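PDB 6XZ6: GARP domain-containing protein from Trypanosoma brucei brucei TREU927, which acts as a receptor for the host complement regulator factor H and increases transmission of trypanosomes to tsetse flies. Local coordinates for residues E7-Q12 with E129-L134; E11-L16 with G117-A122. One frame throughout, in Å; residues are numbered along the deposited sequence.

Interactions 1 and 2 show how one helix near an end of an elongated helical bundle packs against two partners. Both start from the beginning of helix 4-61, and the centres of the two contacts lie about 8 Å apart, but they reach different partners: residues 129-134 lie on the short helix 129-137 and run parallel to 7-12, whereas residues 117-122 belong to helix 67-125 and run roughly antiparallel to 11-16. Interaction 1 is partly buried and mixes leucine and isoleucine with a glutamate that also meets factor H. Interaction 2 is fully buried and almost wholly aliphatic. T13 joins them, its OG1 lying 3.5 Å from I131 CG2.

Interaction 1: residues E7-Q12 with E129-L134; sequences EAELEQ and ETIKQL
L10 reaches from helix 4-61 over the flank of I131 on helix 129-137, and its two methyl branches divide the neighbours between them. Its CB lies 4.0 Å from I131 CG1. Beyond that, CD1 meets CD2 of L134 at 3.8 Å, one turn further along the partner helix, while CD2 touches CG2 of the solvent-exposed T130 at 4.0 Å. With CG anti to the backbone N (chi1 -177°), the leucine leans across the groove between two helices that run almost parallel, 6° apart, with axes 9.8 Å from each other.

I131 fills the middle of the contact and works in two directions. CG1 faces L10, whereas CG2 and CD1 lie against the extended chain of E9, which passes at about a right angle to the isoleucine. CD1 sits 3.9 Å from E9 CD, and CG2 comes within 3.6 Å of E9 OE1, so even the carboxylate end rests on hydrocarbon here. The same OE1 accepts a hydrogen bond from the backbone N of G127, just before helix 129-137, and forms a salt bridge with R16 of the chain of Complement factor H, whose P17 also packs on E9. L6 and T13 of helix 4-61 also pack on I131, and T13 and K14 on L134.

No hydrogen bond joins the two segments, so the helices are held to one another here by van der Waals packing. The chemistry is therefore graded: aliphatic groups pair the helices, and a largely buried carboxylate at their margin is held by a backbone N-H and by an arginine of the ligand, which probably stabilises its negative charge in the complex.

Interaction 2: residues E11-L16 with G117-A122; sequences EQTKAL and GLLRGA
Antiparallel helix packing within the elongated helical bundle of this GARP-family protein brings the start of helix 4-61 against the end of helix 67-125. The segments 11-16 and 117-122 run at 142° to each other, well short of exactly antiparallel, and their axes approach to 10.2 Å. Leucines and a few methyl groups carry the contact here.

L16 is the main one on its helix and meets two successive leucines with different parts of its side chain. Its CB packs on L119 CD2 at 4.0 Å, close to the backbone, while the branched end extends over L118. There CD1 touches L118 CB at 3.9 Å and CD2 meets L118 CD1 at 4.0 Å, the two side chains crossing at about a right angle. The first torsion of L16, with CG anti to the carbonyl carbon (chi1 -70°), brings CG, and with it the branched end, over that neighbour.

L119 starts beside the interface, but its methyl end turns into it. CD2 rests against both L16 CB and the carbonyl oxygen of T13, 3.9 Å from the latter, and CD1 approaches the carbonyl oxygen of L16, so a leucine rests partly on the backbone of the opposing helix. T13 directs its two branches to different tasks: OG1 hydrogen-bonds to the carbonyl O of E9 one turn earlier in its own helix, while the methyl serves the interface.

Other parts of the fold add to the burial. L158 of helix 148-161 and Y162 in the loop that follows also pack on L16, and R16 of the chain of Complement factor H touches L118 and A122, so this buried contact borders the factor H interface. At the A122 end, the contact finishes with a pair of methyl groups, T13 CG2 and A122 CB, 4.0 Å apart.

Interaction 1: residues E7-Q12 with E129-L134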
# COMPACT_ATOMS: atom_id res chain seq x y z
N GLU A 7 28.29 -3.26 13.28
CA GLU A 7 27.38 -4.40 13.02
C GLU A 7 25.91 -3.96 13.31
O GLU A 7 25.02 -4.25 12.51
CB GLU A 7 27.73 -5.63 13.89
CG GLU A 7 29.15 -6.18 13.73
CD GLU A 7 29.67 -7.13 14.82
OE1 GLU A 7 28.85 -7.86 15.42
OE2 GLU A 7 30.90 -7.15 15.07
N ALA A 8 25.68 -3.23 14.44
CA ALA A 8 24.41 -2.66 14.88
C ALA A 8 23.89 -1.69 13.82
O ALA A 8 22.77 -1.85 13.32
CB ALA A 8 24.61 -1.92 16.19
N GLU A 9 24.73 -0.71 13.46
CA GLU A 9 24.39 0.30 12.48
C GLU A 9 24.13 -0.29 11.09
O GLU A 9 23.31 0.24 10.35
CB GLU A 9 25.47 1.39 12.47
CG GLU A 9 25.09 2.58 11.59
CD GLU A 9 26.11 3.66 11.39
OE1 GLU A 9 25.87 4.51 10.50
OE2 GLU A 9 27.15 3.67 12.10
N LEU A 10 24.82 -1.38 10.73
CA LEU A 10 24.60 -2.04 9.42
C LEU A 10 23.27 -2.80 9.43
O LEU A 10 22.53 -2.74 8.45
CB LEU A 10 25.78 -2.96 9.04
CG LEU A 10 25.77 -3.66 7.68
CD1 LEU A 10 25.40 -2.68 6.49
CD2 LEU A 10 27.06 -4.30 7.43
N GLU A 11 22.95 -3.47 10.56
CA GLU A 11 21.68 -4.17 10.77
C GLU A 11 20.53 -3.18 10.73
O GLU A 11 19.53 -3.45 10.06
CB GLU A 11 21.66 -5.01 12.08
CG GLU A 11 22.20 -6.43 11.91
CD GLU A 11 21.94 -7.13 10.57
OE1 GLU A 11 22.92 -7.33 9.81
OE2 GLU A 11 20.76 -7.45 10.27
N GLN A 12 20.72 -2.00 11.37
CA GLN A 12 19.75 -0.89 11.41
C GLN A 12 19.54 -0.25 10.04
O GLN A 12 18.41 0.10 9.72
CB GLN A 12 20.18 0.22 12.39
CG GLN A 12 20.07 -0.14 13.86
CD GLN A 12 20.83 0.83 14.74
OE1 GLN A 12 21.23 1.94 14.34
NE2 GLN A 12 21.04 0.41 15.95
N GLU A 129 32.14 2.54 5.12
CA GLU A 129 31.93 2.80 3.71
C GLU A 129 30.91 1.77 3.16
O GLU A 129 30.24 2.06 2.16
CB GLU A 129 33.28 2.87 3.00
CG GLU A 129 33.38 3.72 1.75
CD GLU A 129 32.74 5.10 1.72
OE1 GLU A 129 31.76 5.28 0.95
OE2 GLU A 129 33.20 5.97 2.49
N THR A 130 30.73 0.62 3.87
CA THR A 130 29.74 -0.43 3.58
C THR A 130 28.32 0.11 3.89
O THR A 130 27.42 -0.00 3.06
CB THR A 130 30.02 -1.66 4.45
OG1 THR A 130 31.33 -2.12 4.21
CG2 THR A 130 29.01 -2.79 4.24
N ILE A 131 28.14 0.70 5.08
CA ILE A 131 26.88 1.34 5.53
C ILE A 131 26.49 2.49 4.58
O ILE A 131 25.34 2.54 4.15
CB ILE A 131 26.99 1.78 7.02
CG1 ILE A 131 27.28 0.57 7.94
CG2 ILE A 131 25.73 2.55 7.48
CD1 ILE A 131 27.92 0.88 9.31
N LYS A 132 27.45 3.38 4.21
CA LYS A 132 27.24 4.51 3.28
C LYS A 132 26.89 3.97 1.90
O LYS A 132 26.06 4.58 1.22
CB LYS A 132 28.51 5.37 3.13
CG LYS A 132 28.76 6.37 4.22
CD LYS A 132 30.01 7.17 3.86
CE LYS A 132 30.47 8.04 5.01
NZ LYS A 132 31.93 8.31 4.93
N GLN A 133 27.52 2.82 1.50
CA GLN A 133 27.26 2.21 0.19
C GLN A 133 25.88 1.59 0.10
O GLN A 133 25.22 1.74 -0.93
CB GLN A 133 28.32 1.18 -0.17
CG GLN A 133 28.17 0.65 -1.57
CD GLN A 133 28.92 -0.62 -1.74
OE1 GLN A 133 28.53 -1.68 -1.25
NE2 GLN A 133 30.02 -0.52 -2.43
N LEU A 134 25.43 0.90 1.18
CA LEU A 134 24.11 0.27 1.25
C LEU A 134 23.00 1.31 1.16
O LEU A 134 22.08 1.13 0.36
CB LEU A 134 23.98 -0.61 2.51
CG LEU A 134 22.56 -0.98 2.93
CD1 LEU A 134 22.00 -2.11 2.10
CD2 LEU A 134 22.50 -1.34 4.37

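Interaction 2: residues E11-L16 with G117-A122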
# COMPACT_ATOMS: atom_id res chain seq x y z
N GLU A 11 22.95 -3.47 10.56
CA GLU A 11 21.68 -4.17 10.77
C GLU A 11 20.53 -3.18 10.73
O GLU A 11 19.53 -3.45 10.06
CB GLU A 11 21.66 -5.01 12.08
CG GLU A 11 22.20 -6.43 11.91
CD GLU A 11 21.94 -7.13 10.57
OE1 GLU A 11 22.92 -7.33 9.81
OE2 GLU A 11 20.76 -7.45 10.27
N GLN A 12 20.72 -2.00 11.37
CA GLN A 12 19.75 -0.89 11.41
C GLN A 12 19.54 -0.25 10.04
O GLN A 12 18.41 0.10 9.72
CB GLN A 12 20.18 0.22 12.39
CG GLN A 12 20.07 -0.14 13.86
CD GLN A 12 20.83 0.83 14.74
OE1 GLN A 12 21.23 1.94 14.34
NE2 GLN A 12 21.04 0.41 15.95
N THR A 13 20.62 -0.04 9.26
CA THR A 13 20.54 0.61 7.94
C THR A 13 19.80 -0.30 6.95
O THR A 13 19.00 0.20 6.17
CB THR A 13 21.94 1.08 7.48
OG1 THR A 13 22.47 1.93 8.48
CG2 THR A 13 21.90 1.86 6.16
N LYS A 14 20.02 -1.64 7.04
CA LYS A 14 19.37 -2.67 6.25
C LYS A 14 17.86 -2.67 6.53
O LYS A 14 17.09 -2.76 5.59
CB LYS A 14 19.97 -4.04 6.59
CG LYS A 14 21.21 -4.43 5.80
CD LYS A 14 21.84 -5.67 6.37
CE LYS A 14 22.86 -6.31 5.47
NZ LYS A 14 23.42 -7.56 6.08
N ALA A 15 17.44 -2.54 7.81
CA ALA A 15 16.03 -2.49 8.24
C ALA A 15 15.31 -1.27 7.70
O ALA A 15 14.17 -1.41 7.26
CB ALA A 15 15.94 -2.52 9.74
N LEU A 16 15.96 -0.10 7.68
CA LEU A 16 15.45 1.16 7.10
C LEU A 16 15.25 1.00 5.59
O LEU A 16 14.25 1.43 5.04
CB LEU A 16 16.44 2.33 7.36
CG LEU A 16 16.59 2.86 8.81
CD1 LEU A 16 17.58 3.97 8.84
CD2 LEU A 16 15.28 3.39 9.34
N GLY A 117 14.84 10.04 4.19
CA GLY A 117 15.71 11.01 4.85
C GLY A 117 16.68 10.38 5.82
O GLY A 117 17.84 10.80 5.89
N LEU A 118 16.24 9.35 6.55
CA LEU A 118 17.12 8.63 7.46
C LEU A 118 18.21 7.93 6.66
O LEU A 118 19.38 7.97 7.05
CB LEU A 118 16.36 7.62 8.35
CG LEU A 118 15.48 8.24 9.47
CD1 LEU A 118 14.54 7.22 10.07
CD2 LEU A 118 16.31 8.89 10.55
N LEU A 119 17.86 7.38 5.49
CA LEU A 119 18.83 6.70 4.63
C LEU A 119 19.80 7.68 4.02
O LEU A 119 20.99 7.37 3.96
CB LEU A 119 18.14 5.88 3.54
CG LEU A 119 17.47 4.60 4.00
CD1 LEU A 119 16.40 4.19 3.02
CD2 LEU A 119 18.52 3.47 4.19
N ARG A 120 19.32 8.86 3.62
CA ARG A 120 20.13 9.93 3.05
C ARG A 120 21.22 10.32 4.06
O ARG A 120 22.37 10.51 3.65
CB ARG A 120 19.26 11.12 2.73
CG ARG A 120 19.34 11.57 1.29
CD ARG A 120 18.53 12.86 1.09
NE ARG A 120 17.11 12.57 0.97
CZ ARG A 120 16.18 12.99 1.82
NH1 ARG A 120 16.51 13.76 2.84
NH2 ARG A 120 14.92 12.66 1.64
N GLY A 121 20.87 10.40 5.35
CA GLY A 121 21.78 10.66 6.46
C GLY A 121 22.86 9.59 6.56
O GLY A 121 24.03 9.93 6.64
N ALA A 122 22.46 8.29 6.50
CA ALA A 122 23.37 7.12 6.49
C ALA A 122 24.28 7.12 5.22
O ALA A 122 25.45 6.72 5.31
CB ALA A 122 22.58 5.82 6.58